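Local structure of endonuclease V isoform X2 (Ciona intestinalis, 6OZI) at residues N13-R25 with F120-V134. The protein probably cleaves inosine-containing RNA in a metal-dependent reaction, as a eukaryotic endonuclease V of the RNase H clan. The protein carries 1 engineered substitution. Numbering follows the deposited sequence.
Sequences NSKQEELRDKIIR and FFHIRRCGAASHLGV. With nucleotides of chain C.
Arg124 reaches from the turn His122-Arg125 to Gln16 of helix 6-19. Arg124 CB lies 4.0 Å from Arg20 NH1. Arg124 CG passes Glu17 OE2 at 3.4 Å, and CD stays beside the same oxygen. The bend at chi3 (-62°) brings NE to Gln16, and chi4 (-87°) sets the guanidinium plane. Arg124 NE and Arg124 NH2 both donate to Gln16 OE1, at 2.7 and 2.8 Å. The amide and guanidinium are nearly coplanar, so the two bonds hold the group against rotation. Asn13 OD1 sits over one guanidinium face and is hydrogen-bonded to Tyr85; Ile123 CG2 lies against the rim of the opposite face. Gln16 NE2 binds Ser84 O and a water shared with Cys126 O and His131 ND1. Past Gln16, Leu19 CD1 rests over the His131 ring face, 3.6 Å from its centroid. Ile23 CG1 packs on Val134 CG2 at 3.7 Å. Arg25 lays its guanidinium flat on Phe120, a cation-pi stack with planes 8° apart. The N-terminal helix and the segment after it are thus joined to the loop and helix start beside the inosine. There Ala128 N lies 2.8 Å from N1 of the base, consistent with the inosine-recognition pocket of endonuclease V.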
loop_
_atom_site.group_PDB
_atom_site.type_symbol
_atom_site.label_atom_id
_atom_site.label_comp_id
_atom_site.label_asym_id
_atom_site.label_seq_id
_atom_site.Cartn_x
_atom_site.Cartn_y
_atom_site.Cartn_z
ATOM N N ASN A 13 16.420 12.953 -28.201
ATOM C CA ASN A 13 17.408 13.975 -27.866
ATOM C C ASN A 13 17.275 15.185 -28.779
ATOM O O ASN A 13 17.350 16.332 -28.320
ATOM C CB ASN A 13 18.816 13.389 -27.954
ATOM C CG ASN A 13 19.101 12.384 -26.843
ATOM O OD1 ASN A 13 18.350 12.283 -25.865
ATOM N ND2 ASN A 13 20.187 11.635 -26.989
ATOM N N SER A 14 17.069 14.949 -30.078
ATOM C CA SER A 14 16.954 16.060 -31.016
ATOM C C SER A 14 15.725 16.916 -30.719
ATOM O O SER A 14 15.816 18.151 -30.637
ATOM C CB SER A 14 16.921 15.527 -32.446
ATOM O OG SER A 14 16.533 16.548 -33.339
ATOM N N LYS A 15 14.559 16.276 -30.556
ATOM C CA LYS A 15 13.347 17.025 -30.229
ATOM C C LYS A 15 13.533 17.836 -28.953
ATOM O O LYS A 15 13.111 18.998 -28.870
ATOM C CB LYS A 15 12.158 16.079 -30.070
ATOM C CG LYS A 15 11.671 15.409 -31.345
ATOM C CD LYS A 15 11.131 14.012 -31.006
ATOM C CE LYS A 15 10.046 13.532 -31.960
ATOM N NZ LYS A 15 9.563 12.176 -31.557
ATOM N N GLN A 16 14.171 17.237 -27.947
ATOM C CA GLN A 16 14.402 17.961 -26.704
ATOM C C GLN A 16 15.305 19.169 -26.930
ATOM O O GLN A 16 15.036 20.262 -26.414
ATOM C CB GLN A 16 14.994 17.012 -25.664
ATOM C CG GLN A 16 13.986 16.011 -25.135
ATOM C CD GLN A 16 14.572 15.023 -24.146
ATOM O OE1 GLN A 16 15.789 14.861 -24.057
ATOM N NE2 GLN A 16 13.701 14.340 -23.406
ATOM N N GLU A 17 16.348 19.011 -27.750
ATOM C CA GLU A 17 17.238 20.137 -28.020
ATOM C C GLU A 17 16.505 21.271 -28.723
ATOM O O GLU A 17 16.772 22.447 -28.451
ATOM C CB GLU A 17 18.445 19.692 -28.849
ATOM C CG GLU A 17 19.452 18.825 -28.106
ATOM C CD GLU A 17 20.226 19.585 -27.028
ATOM O OE1 GLU A 17 20.141 20.833 -26.971
ATOM O OE2 GLU A 17 20.934 18.922 -26.242
ATOM N N GLU A 18 15.581 20.954 -29.630
ATOM C CA GLU A 18 14.877 22.058 -30.277
ATOM C C GLU A 18 13.813 22.685 -29.374
ATOM O O GLU A 18 13.511 23.877 -29.525
ATOM C CB GLU A 18 14.293 21.618 -31.625
ATOM C CG GLU A 18 13.066 20.746 -31.610
ATOM C CD GLU A 18 12.559 20.499 -33.030
ATOM O OE1 GLU A 18 13.222 20.979 -33.982
ATOM O OE2 GLU A 18 11.509 19.840 -33.201
ATOM N N LEU A 19 13.235 21.921 -28.437
ATOM C CA LEU A 19 12.213 22.476 -27.551
ATOM C C LEU A 19 12.784 23.296 -26.398
ATOM O O LEU A 19 12.117 24.224 -25.925
ATOM C CB LEU A 19 11.345 21.364 -26.953
ATOM C CG LEU A 19 10.135 20.842 -27.708
ATOM C CD1 LEU A 19 9.435 19.786 -26.868
ATOM C CD2 LEU A 19 9.188 21.993 -28.004
ATOM N N ARG A 20 13.995 22.979 -25.928
ATOM C CA ARG A 20 14.445 23.509 -24.641
ATOM C C ARG A 20 14.423 25.037 -24.587
ATOM O O ARG A 20 14.136 25.604 -23.530
ATOM C CB ARG A 20 15.842 22.970 -24.306
ATOM C CG ARG A 20 16.917 23.313 -25.321
ATOM C CD ARG A 20 18.230 22.583 -25.039
ATOM N NE ARG A 20 18.836 23.008 -23.786
ATOM C CZ ARG A 20 19.918 22.451 -23.252
ATOM N NH1 ARG A 20 20.518 21.439 -23.865
ATOM N NH2 ARG A 20 20.396 22.908 -22.103
ATOM N N ASP A 21 14.686 25.726 -25.699
ATOM C CA ASP A 21 14.709 27.186 -25.636
ATOM C C ASP A 21 13.316 27.801 -25.610
ATOM O O ASP A 21 13.199 29.016 -25.413
ATOM C CB ASP A 21 15.513 27.785 -26.802
ATOM C CG ASP A 21 14.730 27.824 -28.108
ATOM O OD1 ASP A 21 13.919 26.905 -28.362
ATOM O OD2 ASP A 21 14.936 28.774 -28.898
ATOM N N LYS A 22 12.268 27.001 -25.796
ATOM C CA LYS A 22 10.904 27.496 -25.715
ATOM C C LYS A 22 10.362 27.476 -24.294
ATOM O O LYS A 22 9.302 28.060 -24.038
ATOM C CB LYS A 22 9.984 26.665 -26.619
ATOM C CG LYS A 22 10.430 26.612 -28.077
ATOM C CD LYS A 22 10.584 28.000 -28.661
ATOM C CE LYS A 22 11.030 27.929 -30.114
ATOM N NZ LYS A 22 12.255 27.094 -30.274
ATOM N N ILE A 23 11.050 26.811 -23.367
ATOM C CA ILE A 23 10.563 26.736 -21.996
ATOM C C ILE A 23 10.778 28.082 -21.322
ATOM O O ILE A 23 11.891 28.621 -21.320
ATOM C CB ILE A 23 11.275 25.605 -21.245
ATOM C CG1 ILE A 23 10.921 24.265 -21.888
ATOM C CG2 ILE A 23 10.885 25.602 -19.783
ATOM C CD1 ILE A 23 11.932 23.181 -21.622
ATOM N N ILE A 24 9.719 28.621 -20.727
ATOM C CA ILE A 24 9.755 29.929 -20.079
ATOM C C ILE A 24 9.735 29.712 -18.573
ATOM O O ILE A 24 8.818 29.074 -18.039
ATOM C CB ILE A 24 8.595 30.826 -20.534
ATOM C CG1 ILE A 24 8.738 31.139 -22.023
ATOM C CG2 ILE A 24 8.572 32.107 -19.726
ATOM C CD1 ILE A 24 7.580 31.931 -22.604
ATOM N N ARG A 25 10.756 30.227 -17.894
ATOM C CA ARG A 25 10.919 30.053 -16.455
ATOM C C ARG A 25 10.731 31.365 -15.704
ATOM O O ARG A 25 11.384 31.625 -14.692
ATOM C CB ARG A 25 12.278 29.438 -16.145
ATOM C CG ARG A 25 12.360 28.011 -16.617
ATOM C CD ARG A 25 13.702 27.417 -16.334
ATOM N NE ARG A 25 14.771 28.137 -17.022
ATOM C CZ ARG A 25 15.752 28.778 -16.398
ATOM N NH1 ARG A 25 15.805 28.779 -15.074
ATOM N NH2 ARG A 25 16.690 29.406 -17.095
ATOM N N PHE A 120 12.621 21.989 -15.603
ATOM C CA PHE A 120 13.950 22.452 -16.004
ATOM C C PHE A 120 15.047 21.516 -15.497
ATOM O O PHE A 120 16.116 21.418 -16.112
ATOM C CB PHE A 120 14.151 23.876 -15.476
ATOM C CG PHE A 120 15.437 24.544 -15.910
ATOM C CD1 PHE A 120 15.676 24.856 -17.243
ATOM C CD2 PHE A 120 16.378 24.922 -14.967
ATOM C CE1 PHE A 120 16.851 25.501 -17.627
ATOM C CE2 PHE A 120 17.553 25.566 -15.344
ATOM C CZ PHE A 120 17.791 25.848 -16.675
ATOM N N PHE A 121 14.788 20.806 -14.398
ATOM C CA PHE A 121 15.767 19.944 -13.729
ATOM C C PHE A 121 15.977 18.669 -14.543
ATOM O O PHE A 121 15.497 17.583 -14.202
ATOM C CB PHE A 121 15.277 19.648 -12.314
ATOM C CG PHE A 121 16.241 18.876 -11.470
ATOM C CD1 PHE A 121 17.555 18.696 -11.862
ATOM C CD2 PHE A 121 15.827 18.341 -10.264
ATOM C CE1 PHE A 121 18.441 17.985 -11.064
ATOM C CE2 PHE A 121 16.701 17.630 -9.457
ATOM C CZ PHE A 121 18.010 17.452 -9.855
ATOM N N HIS A 122 16.783 18.791 -15.598
ATOM C CA HIS A 122 16.863 17.752 -16.615
ATOM C C HIS A 122 18.168 17.919 -17.377
ATOM O O HIS A 122 18.666 19.038 -17.529
ATOM C CB HIS A 122 15.655 17.852 -17.547
ATOM C CG HIS A 122 15.602 16.805 -18.614
ATOM N ND1 HIS A 122 16.172 16.979 -19.858
ATOM C CD2 HIS A 122 14.986 15.599 -18.649
ATOM C CE1 HIS A 122 15.941 15.910 -20.599
ATOM N NE2 HIS A 122 15.222 15.059 -19.890
ATOM N N ILE A 123 18.717 16.796 -17.858
ATOM C CA ILE A 123 20.028 16.815 -18.510
ATOM C C ILE A 123 20.054 17.794 -19.681
ATOM O O ILE A 123 21.048 18.502 -19.897
ATOM C CB ILE A 123 20.441 15.399 -18.948
ATOM C CG1 ILE A 123 21.793 15.463 -19.668
ATOM C CG2 ILE A 123 19.351 14.748 -19.803
ATOM C CD1 ILE A 123 22.405 14.114 -19.964
ATOM N N ARG A 124 18.978 17.845 -20.467
ATOM C CA ARG A 124 18.879 18.802 -21.560
ATOM C C ARG A 124 17.864 19.904 -21.259
ATOM O O ARG A 124 17.353 20.542 -22.183
ATOM C CB ARG A 124 18.548 18.085 -22.871
ATOM C CG ARG A 124 19.738 17.328 -23.495
ATOM C CD ARG A 124 19.297 16.344 -24.589
ATOM N NE ARG A 124 18.407 15.300 -24.076
ATOM C CZ ARG A 124 18.810 14.147 -23.542
ATOM N NH1 ARG A 124 20.104 13.864 -23.436
ATOM N NH2 ARG A 124 17.910 13.274 -23.107
ATOM N N ARG A 125 17.574 20.139 -19.977
ATOM C CA ARG A 125 16.719 21.242 -19.527
ATOM C C ARG A 125 15.328 21.181 -20.154
ATOM O O ARG A 125 14.723 22.207 -20.464
ATOM C CB ARG A 125 17.379 22.592 -19.807
ATOM C CG ARG A 125 18.763 22.743 -19.197
ATOM C CD ARG A 125 18.743 22.550 -17.677
ATOM N NE ARG A 125 20.015 22.961 -17.091
ATOM C CZ ARG A 125 21.034 22.137 -16.853
ATOM N NH1 ARG A 125 20.931 20.839 -17.133
ATOM N NH2 ARG A 125 22.159 22.615 -16.334
ATOM N N CYS A 126 14.796 19.974 -20.295
ATOM C CA CYS A 126 13.521 19.754 -20.957
ATOM C C CYS A 126 12.848 18.509 -20.376
ATOM O O CYS A 126 12.543 17.548 -21.086
ATOM C CB CYS A 126 13.734 19.627 -22.465
ATOM S SG CYS A 126 12.223 19.528 -23.467
ATOM N N GLY A 127 12.613 18.506 -19.063
ATOM C CA GLY A 127 11.899 17.408 -18.445
ATOM C C GLY A 127 10.429 17.415 -18.833
ATOM O O GLY A 127 9.915 18.362 -19.433
ATOM N N ALA A 128 9.735 16.335 -18.449
ATOM C CA ALA A 128 8.367 16.108 -18.917
ATOM C C ALA A 128 7.434 17.250 -18.537
ATOM O O ALA A 128 6.567 17.631 -19.329
ATOM C CB ALA A 128 7.834 14.777 -18.379
ATOM N N ALA A 129 7.597 17.821 -17.340
ATOM C CA ALA A 129 6.712 18.908 -16.926
ATOM C C ALA A 129 6.838 20.098 -17.873
ATOM O O ALA A 129 5.835 20.684 -18.308
ATOM C CB ALA A 129 7.022 19.321 -15.489
ATOM N N SER A 130 8.078 20.463 -18.208
ATOM C CA SER A 130 8.313 21.540 -19.164
ATOM C C SER A 130 7.836 21.160 -20.558
ATOM O O SER A 130 7.162 21.947 -21.228
ATOM C CB SER A 130 9.799 21.889 -19.195
ATOM O OG SER A 130 10.268 22.218 -17.908
ATOM N N HIS A 131 8.187 19.954 -21.007
ATOM C CA HIS A 131 7.816 19.472 -22.334
ATOM C C HIS A 131 6.307 19.554 -22.557
ATOM O O HIS A 131 5.830 20.168 -23.523
ATOM C CB HIS A 131 8.327 18.037 -22.475
ATOM C CG HIS A 131 8.263 17.483 -23.864
ATOM N ND1 HIS A 131 9.310 16.789 -24.428
ATOM C CD2 HIS A 131 7.267 17.472 -24.781
ATOM C CE1 HIS A 131 8.974 16.396 -25.642
ATOM N NE2 HIS A 131 7.741 16.800 -25.883
ATOM N N LEU A 132 5.541 18.941 -21.653
ATOM C CA LEU A 132 4.086 18.967 -21.761
ATOM C C LEU A 132 3.558 20.397 -21.674
ATOM O O LEU A 132 2.636 20.774 -22.418
ATOM C CB LEU A 132 3.467 18.087 -20.669
ATOM C CG LEU A 132 3.342 16.576 -20.917
ATOM C CD1 LEU A 132 4.661 15.927 -21.364
ATOM C CD2 LEU A 132 2.789 15.867 -19.686
ATOM N N GLY A 133 4.162 21.222 -20.805
ATOM C CA GLY A 133 3.744 22.614 -20.727
ATOM C C GLY A 133 3.875 23.342 -22.054
ATOM O O GLY A 133 2.944 24.019 -22.506
ATOM N N VAL A 134 5.021 23.185 -22.720
ATOM C CA VAL A 134 5.250 23.931 -23.953
ATOM C C VAL A 134 4.390 23.380 -25.076
ATOM O O VAL A 134 3.777 24.141 -25.836
ATOM C CB VAL A 134 6.742 23.913 -24.337
ATOM C CG1 VAL A 134 6.923 24.417 -25.769
ATOM C CG2 VAL A 134 7.552 24.769 -23.375
ATOM P P DI C 5 14.980 8.074 -11.759
ATOM O OP1 DI C 5 15.186 7.530 -10.372
ATOM O OP2 DI C 5 14.409 7.038 -12.695
ATOM O "O5'" DI C 5 14.071 9.449 -11.718
ATOM C "C5'" DI C 5 14.101 10.290 -10.593
ATOM C "C4'" DI C 5 12.926 11.252 -10.645
ATOM O "O4'" DI C 5 13.110 12.185 -11.957
ATOM C "C3'" DI C 5 11.771 10.624 -10.760
ATOM O "O3'" DI C 5 10.693 11.304 -9.971
ATOM C "C2'" DI C 5 11.386 10.695 -12.259
ATOM C "C1'" DI C 5 12.080 11.983 -12.747
ATOM N N9 DI C 5 12.508 11.780 -14.140
ATOM C C8 DI C 5 13.270 10.913 -14.825
ATOM N N7 DI C 5 13.231 11.296 -16.119
ATOM C C5 DI C 5 12.461 12.368 -16.218
ATOM C C6 DI C 5 12.052 13.227 -17.413
ATOM O O6 DI C 5 12.431 12.976 -18.505
ATOM N N1 DI C 5 11.191 14.339 -17.212
ATOM C C2 DI C 5 10.709 14.652 -15.899
ATOM N N3 DI C 5 11.097 13.828 -14.768
ATOM C C4 DI C 5 12.000 12.669 -14.979
HETATM O O HOH W 1 11.371 15.725 -22.599
HETATM O O HOH W 2 15.135 24.974 -21.036
HETATM O O HOH W 3 22.538 20.304 -22.000
#